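Local atomic coordinates of D-alanyl transferase DltD (Enterococcus faecium TX0133A04, PDB entry 6PFX), a protein that probably takes part in the D-alanylation of lipoteichoic acid at the membrane during cell wall biogenesis, as a DltD-family D-alanyl transferase of the SGNH hydrolase clan. Residues A[46-56]-A[344-355]; A[82-90]-A[125-133]. All coordinates share one frame; numbering follows the deposited sequence.

In the fold
The chain enters the parallel sheet with strand 39-43, and the loop that follows holds residues 46-56, the first half of contact 1. It then runs through helix 79-89, strand 97-101 and helix 123-132, and the pairing of 82-90 with 125-133 in contact 2 closes a loop of 34 residues that contains that strand. Contact 1 closes last, across 287 intervening residues, when 344-355 leads into helix 351-365 beyond the last sheet strand, 330-332. The smaller loop therefore lies wholly within the larger one, and the two do not cross. The centres of the two contacts are about 29 Å apart, on opposite sides of the chain's centre: contact 1 joins early and late sequence, contact 2 packs helix 79-89 against helix 123-132.

Contact 1 of 2, residues A[46-56]-A[344-355]; sequences SELSRISPFHP and EDTIHLGWKGWL
S46 OG meets the edge of the H348 ring at NE2, a hydrogen bond modelled at 2.3 Å, so short that its exact length is doubtful, with either group a possible donor. On the ring's other nitrogen, ND1 gives D345 OD2 a bond of 2.8 Å at 164°, on the syn lone pair. This Ser-His-Asp series has charge-relay geometry, consistent with the catalytic triad of an SGNH hydrolase-like fold.

The tight, buried part surrounds the W354 indole. P56 CD lies over its six-membered ring, 3.7 Å from the centroid and 19° off the normal, a CH-pi contact; L349 CD1 covers the opposite face, and E47 O lies at the ring edge. L48 CD2 reaches W354 CH2 at 3.7 Å. F54 packs its CD2 on W351 CB at 3.8 Å.

The looser margin is polar: R50 is partly exposed, while its partner E344 is buried. Bent at chi2 and chi3, R50 turns its guanidinium edge to E344 OE1: the salt bridge from NH2 is 3.0 Å long and nearly straight, although the two group planes lie 66° apart. NE and NH1 both hold S49 OG.

The contact thus sets the loop between strand 39-43 and helix 56-62 against the start of helix 351-365, while helix 219-233 touches F54 and W351.

Contact 2 of 2, residues A[82-90]-A[125-133]; sequences QYMMMRSAG and QTYDWLFSM
R87 and W129 meet where helices 79-89 and 123-132 pack as a crossed pair, their segment axes 8.7 Å apart at closest approach and inclined at 52°. The indole comes edge-on to the guanidinium: W129 CD1 sits over one face of the R87 group, 3.4 Å from CZ, with the two planes 78° apart. The arginine therefore lies at the rim of the indole, and the contact is not a cation-pi stack. R87 NH2 also donates to S132 OG at 3.1 Å, a bent bond of 137° tilted from the guanidinium plane; the bond from NE to the same oxygen is weak.

Closer to the N-terminal end of helix 123-132, Q125 lies extended across helix 79-89. Its CG rests 3.4 Å from S88 OG, and its OE1 faces M84 CB. The M84 chain, bent at chi2 and chi3, brings CE to 3.4 Å from Q125 O. D128 OD2 touches S88 CB at 3.4 Å.

A second shell fixes these groups. D140 OD1 forms a salt bridge with R87 NH1 and accepts a hydrogen bond from W129 NE1, so one carboxylate oxygen holds both partners of the edge contact. Q125 NE2 is bound by the carbonyls of L24 and G26, S88 OG by K30 NZ, and D128 OD1 by W184. Within its own helix, R87 NH1 also donates to Y83 OH at 2.7 Å, in the guanidinium plane.

Contact 1 of 2, residues A[46-56]-A[344-355]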
loop_
_atom_site.group_PDB
_atom_site.type_symbol
_atom_site.label_atom_id
_atom_site.label_comp_id
_atom_site.label_asym_id
_atom_site.label_seq_id
_atom_site.Cartn_x
_atom_site.Cartn_y
_atom_site.Cartn_z
ATOM N N SER A 46 2.723 5.186 -4.747
ATOM C CA SER A 46 2.801 6.562 -5.234
ATOM C C SER A 46 1.444 7.186 -5.541
ATOM O O SER A 46 1.346 8.416 -5.595
ATOM C CB SER A 46 3.694 6.634 -6.480
ATOM O OG SER A 46 3.277 5.698 -7.453
ATOM N N GLU A 47 0.398 6.383 -5.743
ATOM C CA GLU A 47 -0.908 6.952 -6.045
ATOM C C GLU A 47 -1.420 7.813 -4.899
ATOM O O GLU A 47 -2.274 8.680 -5.110
ATOM C CB GLU A 47 -1.914 5.848 -6.378
ATOM C CG GLU A 47 -2.344 4.955 -5.211
ATOM C CD GLU A 47 -1.291 3.957 -4.769
ATOM O OE1 GLU A 47 -0.269 3.750 -5.462
ATOM O OE2 GLU A 47 -1.491 3.370 -3.698
ATOM N N LEU A 48 -0.924 7.592 -3.687
ATOM C CA LEU A 48 -1.424 8.377 -2.571
ATOM C C LEU A 48 -0.939 9.819 -2.598
ATOM O O LEU A 48 -1.480 10.648 -1.858
ATOM C CB LEU A 48 -1.039 7.702 -1.255
ATOM C CG LEU A 48 -1.792 6.400 -0.952
ATOM C CD1 LEU A 48 -1.154 5.681 0.234
ATOM C CD2 LEU A 48 -3.253 6.680 -0.681
ATOM N N SER A 49 0.046 10.146 -3.424
ATOM C CA SER A 49 0.466 11.531 -3.583
ATOM C C SER A 49 -0.338 12.284 -4.640
ATOM O O SER A 49 -0.064 13.464 -4.882
ATOM C CB SER A 49 1.946 11.596 -3.961
ATOM O OG SER A 49 2.119 11.191 -5.308
ATOM N N ARG A 50 -1.322 11.647 -5.276
ATOM C CA ARG A 50 -2.074 12.304 -6.346
ATOM C C ARG A 50 -3.154 13.182 -5.713
ATOM O O ARG A 50 -4.341 12.846 -5.683
ATOM C CB ARG A 50 -2.675 11.286 -7.313
ATOM C CG ARG A 50 -1.681 10.322 -7.974
ATOM C CD ARG A 50 -0.586 11.044 -8.755
ATOM N NE ARG A 50 0.423 11.657 -7.894
ATOM C CZ ARG A 50 1.159 12.712 -8.236
ATOM N NH1 ARG A 50 2.053 13.200 -7.383
ATOM N NH2 ARG A 50 0.991 13.288 -9.420
ATOM N N ILE A 51 -2.735 14.346 -5.216
ATOM C CA ILE A 51 -3.666 15.271 -4.574
ATOM C C ILE A 51 -4.470 15.995 -5.651
ATOM O O ILE A 51 -3.913 16.730 -6.473
ATOM C CB ILE A 51 -2.945 16.280 -3.667
ATOM C CG1 ILE A 51 -1.974 15.590 -2.704
ATOM C CG2 ILE A 51 -3.983 17.106 -2.869
ATOM C CD1 ILE A 51 -2.632 14.903 -1.544
ATOM N N SER A 52 -5.777 15.781 -5.644
ATOM C CA SER A 52 -6.746 16.430 -6.509
ATOM C C SER A 52 -7.963 16.662 -5.620
ATOM O O SER A 52 -7.968 16.237 -4.454
ATOM C CB SER A 52 -7.133 15.524 -7.667
ATOM O OG SER A 52 -8.010 14.498 -7.236
ATOM N N PRO A 53 -9.021 17.294 -6.125
ATOM C CA PRO A 53 -10.216 17.476 -5.285
ATOM C C PRO A 53 -10.824 16.172 -4.781
ATOM O O PRO A 53 -11.583 16.214 -3.804
ATOM C CB PRO A 53 -11.180 18.251 -6.199
ATOM C CG PRO A 53 -10.278 18.948 -7.185
ATOM C CD PRO A 53 -9.139 17.984 -7.423
ATOM N N PHE A 54 -10.476 15.021 -5.379
ATOM C CA PHE A 54 -11.109 13.731 -5.083
ATOM C C PHE A 54 -10.249 12.804 -4.243
ATOM O O PHE A 54 -10.718 11.728 -3.851
ATOM C CB PHE A 54 -11.546 13.064 -6.396
ATOM C CG PHE A 54 -12.243 14.027 -7.285
ATOM C CD1 PHE A 54 -13.548 14.410 -7.016
ATOM C CD2 PHE A 54 -11.559 14.656 -8.306
ATOM C CE1 PHE A 54 -14.179 15.366 -7.779
ATOM C CE2 PHE A 54 -12.193 15.612 -9.090
ATOM C CZ PHE A 54 -13.498 15.970 -8.822
ATOM N N HIS A 55 -9.033 13.211 -3.930
ATOM C CA HIS A 55 -8.154 12.449 -3.060
ATOM C C HIS A 55 -8.768 12.282 -1.672
ATOM O O HIS A 55 -9.466 13.178 -1.186
ATOM C CB HIS A 55 -6.849 13.242 -2.994
ATOM C CG HIS A 55 -5.782 12.606 -2.178
ATOM N ND1 HIS A 55 -5.767 12.662 -0.802
ATOM C CD2 HIS A 55 -4.675 11.919 -2.541
ATOM C CE1 HIS A 55 -4.703 12.026 -0.350
ATOM N NE2 HIS A 55 -4.027 11.558 -1.385
ATOM N N PRO A 56 -8.539 11.133 -1.019
ATOM C CA PRO A 56 -9.189 10.878 0.279
ATOM C C PRO A 56 -8.960 11.953 1.326
ATOM O O PRO A 56 -9.847 12.206 2.152
ATOM C CB PRO A 56 -8.584 9.537 0.732
ATOM C CG PRO A 56 -8.090 8.885 -0.521
ATOM C CD PRO A 56 -7.736 9.990 -1.486
ATOM N N GLU A 344 -5.076 8.684 -13.304
ATOM C CA GLU A 344 -4.376 9.904 -13.686
ATOM C C GLU A 344 -3.348 9.623 -14.771
ATOM O O GLU A 344 -3.090 10.484 -15.616
ATOM C CB GLU A 344 -3.696 10.512 -12.447
ATOM C CG GLU A 344 -3.049 11.859 -12.714
ATOM C CD GLU A 344 -2.407 12.479 -11.492
ATOM O OE1 GLU A 344 -1.156 12.578 -11.443
ATOM O OE2 GLU A 344 -3.169 12.897 -10.602
ATOM N N ASP A 345 -2.775 8.427 -14.779
ATOM C CA ASP A 345 -1.715 8.079 -15.717
ATOM C C ASP A 345 -1.755 6.573 -15.936
ATOM O O ASP A 345 -2.836 5.978 -15.982
ATOM C CB ASP A 345 -0.372 8.581 -15.191
ATOM C CG ASP A 345 -0.091 8.128 -13.776
ATOM O OD1 ASP A 345 -0.452 6.981 -13.449
ATOM O OD2 ASP A 345 0.472 8.921 -12.982
ATOM N N THR A 346 -0.599 5.945 -16.086
ATOM C CA THR A 346 -0.570 4.530 -16.424
ATOM C C THR A 346 -0.745 3.603 -15.232
ATOM O O THR A 346 -0.940 2.398 -15.422
ATOM C CB THR A 346 0.782 4.185 -17.028
ATOM O OG1 THR A 346 1.806 4.563 -16.101
ATOM C CG2 THR A 346 0.993 4.925 -18.316
ATOM N N ILE A 347 -0.649 4.094 -14.010
ATOM C CA ILE A 347 -0.766 3.148 -12.916
ATOM C C ILE A 347 -1.482 3.735 -11.714
ATOM O O ILE A 347 -1.898 2.992 -10.818
ATOM C CB ILE A 347 0.616 2.594 -12.503
ATOM C CG1 ILE A 347 1.547 3.744 -12.112
ATOM C CG2 ILE A 347 1.216 1.733 -13.625
ATOM C CD1 ILE A 347 2.697 3.312 -11.240
ATOM N N HIS A 348 -1.640 5.056 -11.682
ATOM C CA HIS A 348 -2.065 5.751 -10.475
ATOM C C HIS A 348 -3.517 6.191 -10.558
ATOM O O HIS A 348 -3.922 6.848 -11.526
ATOM C CB HIS A 348 -1.198 6.990 -10.236
ATOM C CG HIS A 348 0.252 6.683 -10.073
ATOM N ND1 HIS A 348 1.231 7.296 -10.824
ATOM C CD2 HIS A 348 0.891 5.822 -9.249
ATOM C CE1 HIS A 348 2.412 6.820 -10.474
ATOM N NE2 HIS A 348 2.233 5.925 -9.518
ATOM N N LEU A 349 -4.282 5.876 -9.510
ATOM C CA LEU A 349 -5.651 6.356 -9.403
ATOM C C LEU A 349 -5.707 7.861 -9.594
ATOM O O LEU A 349 -4.822 8.595 -9.140
ATOM C CB LEU A 349 -6.223 6.020 -8.029
ATOM C CG LEU A 349 -6.708 4.595 -7.825
ATOM C CD1 LEU A 349 -6.989 4.410 -6.343
ATOM C CD2 LEU A 349 -7.940 4.287 -8.632
ATOM N N GLY A 350 -6.772 8.319 -10.254
ATOM C CA GLY A 350 -6.976 9.695 -10.643
ATOM C C GLY A 350 -8.380 10.135 -10.238
ATOM O O GLY A 350 -9.007 9.573 -9.396
ATOM N N TRP A 351 -8.854 11.166 -10.956
ATOM C CA TRP A 351 -10.030 11.913 -10.499
ATOM C C TRP A 351 -11.251 11.012 -10.294
ATOM O O TRP A 351 -11.833 10.958 -9.201
ATOM C CB TRP A 351 -10.323 13.031 -11.502
ATOM C CG TRP A 351 -9.092 13.829 -11.872
ATOM C CD1 TRP A 351 -8.614 14.937 -11.237
ATOM C CD2 TRP A 351 -8.181 13.564 -12.955
ATOM N NE1 TRP A 351 -7.460 15.374 -11.846
ATOM C CE2 TRP A 351 -7.179 14.557 -12.909
ATOM C CE3 TRP A 351 -8.111 12.579 -13.955
ATOM C CZ2 TRP A 351 -6.129 14.605 -13.831
ATOM C CZ3 TRP A 351 -7.068 12.630 -14.877
ATOM C CH2 TRP A 351 -6.088 13.635 -14.801
ATOM N N LYS A 352 -11.662 10.296 -11.331
ATOM C CA LYS A 352 -12.848 9.459 -11.208
ATOM C C LYS A 352 -12.587 8.234 -10.346
ATOM O O LYS A 352 -13.515 7.737 -9.688
ATOM C CB LYS A 352 -13.328 9.088 -12.608
ATOM C CG LYS A 352 -14.048 10.253 -13.291
ATOM C CD LYS A 352 -15.488 10.362 -12.858
ATOM C CE LYS A 352 -16.325 9.237 -13.447
ATOM N NZ LYS A 352 -17.600 9.048 -12.703
ATOM N N GLY A 353 -11.343 7.753 -10.333
ATOM C CA GLY A 353 -11.019 6.558 -9.579
ATOM C C GLY A 353 -11.051 6.799 -8.086
ATOM O O GLY A 353 -11.652 6.028 -7.332
ATOM N N TRP A 354 -10.410 7.886 -7.638
ATOM C CA TRP A 354 -10.516 8.273 -6.235
ATOM C C TRP A 354 -11.960 8.583 -5.853
ATOM O O TRP A 354 -12.386 8.283 -4.735
ATOM C CB TRP A 354 -9.594 9.453 -5.916
ATOM C CG TRP A 354 -8.161 9.065 -5.702
ATOM C CD1 TRP A 354 -7.066 9.541 -6.377
ATOM C CD2 TRP A 354 -7.656 8.126 -4.735
ATOM N NE1 TRP A 354 -5.920 8.959 -5.886
ATOM C CE2 TRP A 354 -6.254 8.087 -4.883
ATOM C CE3 TRP A 354 -8.253 7.326 -3.751
ATOM C CZ2 TRP A 354 -5.444 7.272 -4.092
ATOM C CZ3 TRP A 354 -7.447 6.521 -2.969
ATOM C CH2 TRP A 354 -6.059 6.502 -3.143
ATOM N N LEU A 355 -12.731 9.196 -6.748
ATOM C CA LEU A 355 -14.129 9.423 -6.408
ATOM C C LEU A 355 -14.868 8.100 -6.256
ATOM O O LEU A 355 -15.651 7.934 -5.312
ATOM C CB LEU A 355 -14.806 10.304 -7.446
ATOM C CG LEU A 355 -16.292 10.554 -7.210
ATOM C CD1 LEU A 355 -16.497 11.332 -5.923
ATOM C CD2 LEU A 355 -16.953 11.278 -8.379
HETATM O O HOH W 1 -11.088 9.342 -2.478
#

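Contact 2 of 2, residues A[82-90]-A[125-133]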
loop_
_atom_site.group_PDB
_atom_site.type_symbol
_atom_site.label_atom_id
_atom_site.label_comp_id
_atom_site.label_asym_id
_atom_site.label_seq_id
_atom_site.Cartn_x
_atom_site.Cartn_y
_atom_site.Cartn_z
ATOM N N GLN A 82 5.467 -2.300 3.830
ATOM C CA GLN A 82 4.314 -1.872 4.623
ATOM C C GLN A 82 4.037 -2.823 5.776
ATOM O O GLN A 82 3.549 -2.389 6.826
ATOM C CB GLN A 82 3.132 -1.569 3.714
ATOM C CG GLN A 82 3.382 -0.183 3.050
ATOM C CD GLN A 82 2.448 0.175 1.917
ATOM O OE1 GLN A 82 1.587 1.038 2.067
ATOM N NE2 GLN A 82 2.657 -0.436 0.758
ATOM N N TYR A 83 4.380 -4.105 5.629
ATOM C CA TYR A 83 4.370 -4.994 6.783
ATOM C C TYR A 83 5.262 -4.467 7.902
ATOM O O TYR A 83 4.889 -4.523 9.076
ATOM C CB TYR A 83 4.846 -6.401 6.411
ATOM C CG TYR A 83 4.945 -7.325 7.613
ATOM C CD1 TYR A 83 3.814 -7.928 8.126
ATOM C CD2 TYR A 83 6.163 -7.590 8.235
ATOM C CE1 TYR A 83 3.880 -8.780 9.229
ATOM C CE2 TYR A 83 6.237 -8.435 9.341
ATOM C CZ TYR A 83 5.090 -9.034 9.827
ATOM O OH TYR A 83 5.137 -9.878 10.925
ATOM N N MET A 84 6.466 -3.990 7.560
ATOM C CA MET A 84 7.378 -3.501 8.588
ATOM C C MET A 84 6.804 -2.275 9.282
ATOM O O MET A 84 6.997 -2.086 10.488
ATOM C CB MET A 84 8.737 -3.143 7.989
ATOM C CG MET A 84 9.453 -4.278 7.319
ATOM S SD MET A 84 9.630 -5.689 8.401
ATOM C CE MET A 84 10.285 -4.904 9.873
ATOM N N MET A 85 6.110 -1.420 8.532
ATOM C CA MET A 85 5.425 -0.296 9.157
ATOM C C MET A 85 4.364 -0.789 10.130
ATOM O O MET A 85 4.288 -0.325 11.274
ATOM C CB MET A 85 4.789 0.591 8.090
ATOM C CG MET A 85 5.776 1.198 7.132
ATOM S SD MET A 85 4.966 2.266 5.925
ATOM C CE MET A 85 6.123 2.103 4.561
ATOM N N MET A 86 3.532 -1.737 9.689
ATOM C CA MET A 86 2.439 -2.214 10.526
ATOM C C MET A 86 2.964 -2.876 11.791
ATOM O O MET A 86 2.474 -2.611 12.896
ATOM C CB MET A 86 1.613 -3.238 9.755
ATOM C CG MET A 86 0.834 -2.674 8.608
ATOM S SD MET A 86 -0.044 -4.022 7.788
ATOM C CE MET A 86 -0.725 -3.105 6.424
ATOM N N ARG A 87 3.942 -3.779 11.631
ATOM C CA ARG A 87 4.486 -4.535 12.754
ATOM C C ARG A 87 5.150 -3.611 13.766
ATOM O O ARG A 87 5.033 -3.819 14.979
ATOM C CB ARG A 87 5.486 -5.573 12.230
ATOM C CG ARG A 87 6.106 -6.478 13.296
ATOM C CD ARG A 87 5.113 -7.548 13.720
ATOM N NE ARG A 87 5.603 -8.399 14.803
ATOM C CZ ARG A 87 5.893 -9.698 14.703
ATOM N NH1 ARG A 87 5.758 -10.357 13.551
ATOM N NH2 ARG A 87 6.317 -10.345 15.786
ATOM N N SER A 88 5.873 -2.598 13.290
ATOM C CA SER A 88 6.571 -1.695 14.196
ATOM C C SER A 88 5.609 -0.757 14.911
ATOM O O SER A 88 5.955 -0.211 15.963
ATOM C CB SER A 88 7.628 -0.887 13.437
ATOM O OG SER A 88 7.045 -0.015 12.479
ATOM N N ALA A 89 4.412 -0.550 14.367
ATOM C CA ALA A 89 3.398 0.197 15.096
ATOM C C ALA A 89 2.846 -0.606 16.264
ATOM O O ALA A 89 2.314 -0.018 17.213
ATOM C CB ALA A 89 2.277 0.609 14.144
ATOM N N GLY A 90 2.960 -1.930 16.214
ATOM C CA GLY A 90 2.511 -2.752 17.324
ATOM C C GLY A 90 1.071 -2.475 17.696
ATOM O O GLY A 90 0.178 -2.410 16.837
ATOM N N GLN A 125 12.749 -0.545 12.513
ATOM C CA GLN A 125 11.545 -1.363 12.453
ATOM C C GLN A 125 11.879 -2.843 12.432
ATOM O O GLN A 125 11.114 -3.653 12.972
ATOM C CB GLN A 125 10.737 -0.969 11.219
ATOM C CG GLN A 125 10.168 0.433 11.334
ATOM C CD GLN A 125 9.425 0.872 10.100
ATOM O OE1 GLN A 125 9.524 0.256 9.039
ATOM N NE2 GLN A 125 8.665 1.947 10.236
ATOM N N THR A 126 13.002 -3.216 11.811
ATOM C CA THR A 126 13.446 -4.605 11.838
ATOM C C THR A 126 13.750 -5.037 13.266
ATOM O O THR A 126 13.296 -6.096 13.717
ATOM C CB THR A 126 14.673 -4.776 10.938
ATOM O OG1 THR A 126 14.365 -4.362 9.601
ATOM C CG2 THR A 126 15.120 -6.228 10.914
ATOM N N TYR A 127 14.490 -4.205 14.006
ATOM C CA TYR A 127 14.796 -4.529 15.392
ATOM C C TYR A 127 13.534 -4.503 16.246
ATOM O O TYR A 127 13.369 -5.334 17.149
ATOM C CB TYR A 127 15.832 -3.548 15.942
ATOM C CG TYR A 127 17.216 -3.611 15.329
ATOM C CD1 TYR A 127 17.526 -4.516 14.324
ATOM C CD2 TYR A 127 18.220 -2.757 15.775
ATOM C CE1 TYR A 127 18.782 -4.564 13.779
ATOM C CE2 TYR A 127 19.488 -2.812 15.239
ATOM C CZ TYR A 127 19.756 -3.710 14.236
ATOM O OH TYR A 127 21.005 -3.766 13.678
ATOM N N ASP A 128 12.625 -3.562 15.970
ATOM C CA ASP A 128 11.336 -3.568 16.646
ATOM C C ASP A 128 10.702 -4.954 16.570
ATOM O O ASP A 128 10.205 -5.489 17.567
ATOM C CB ASP A 128 10.373 -2.576 15.984
ATOM C CG ASP A 128 10.610 -1.123 16.386
ATOM O OD1 ASP A 128 11.304 -0.850 17.386
ATOM O OD2 ASP A 128 10.075 -0.246 15.673
ATOM N N TRP A 129 10.685 -5.531 15.367
ATOM C CA TRP A 129 10.096 -6.849 15.162
ATOM C C TRP A 129 10.829 -7.900 15.978
ATOM O O TRP A 129 10.210 -8.668 16.721
ATOM C CB TRP A 129 10.156 -7.170 13.671
ATOM C CG TRP A 129 10.084 -8.615 13.325
ATOM C CD1 TRP A 129 9.084 -9.493 13.644
ATOM C CD2 TRP A 129 11.036 -9.354 12.546
ATOM N NE1 TRP A 129 9.369 -10.736 13.121
ATOM C CE2 TRP A 129 10.561 -10.674 12.447
ATOM C CE3 TRP A 129 12.248 -9.028 11.932
ATOM C CZ2 TRP A 129 11.256 -11.670 11.755
ATOM C CZ3 TRP A 129 12.937 -10.020 11.246
ATOM C CH2 TRP A 129 12.437 -11.322 11.164
ATOM N N LEU A 130 12.158 -7.923 15.885
ATOM C CA LEU A 130 12.928 -8.946 16.581
ATOM C C LEU A 130 12.688 -8.901 18.085
ATOM O O LEU A 130 12.542 -9.948 18.726
ATOM C CB LEU A 130 14.416 -8.782 16.284
ATOM C CG LEU A 130 14.846 -9.052 14.846
ATOM C CD1 LEU A 130 16.322 -8.734 14.641
ATOM C CD2 LEU A 130 14.586 -10.487 14.445
ATOM N N PHE A 131 12.683 -7.704 18.678
ATOM C CA PHE A 131 12.465 -7.583 20.118
ATOM C C PHE A 131 11.012 -7.820 20.501
ATOM O O PHE A 131 10.739 -8.063 21.683
ATOM C CB PHE A 131 12.965 -6.221 20.619
ATOM C CG PHE A 131 14.471 -6.114 20.673
ATOM C CD1 PHE A 131 15.190 -6.683 21.716
ATOM C CD2 PHE A 131 15.169 -5.450 19.686
ATOM C CE1 PHE A 131 16.579 -6.595 21.758
ATOM C CE2 PHE A 131 16.554 -5.361 19.730
ATOM C CZ PHE A 131 17.254 -5.928 20.767
ATOM N N SER A 132 10.094 -7.794 19.528
ATOM C CA SER A 132 8.681 -8.041 19.773
ATOM C C SER A 132 8.343 -9.524 19.780
ATOM O O SER A 132 7.328 -9.913 20.371
ATOM C CB SER A 132 7.828 -7.384 18.674
ATOM O OG SER A 132 7.737 -8.191 17.500
ATOM N N MET A 133 9.165 -10.351 19.133
ATOM C CA MET A 133 8.843 -11.759 18.953
ATOM C C MET A 133 8.898 -12.501 20.280
ATOM O O MET A 133 9.912 -12.465 20.983
ATOM C CB MET A 133 9.846 -12.409 17.998
ATOM C CG MET A 133 9.691 -12.006 16.549
ATOM S SD MET A 133 10.938 -12.755 15.480
ATOM C CE MET A 133 10.890 -14.436 16.054
#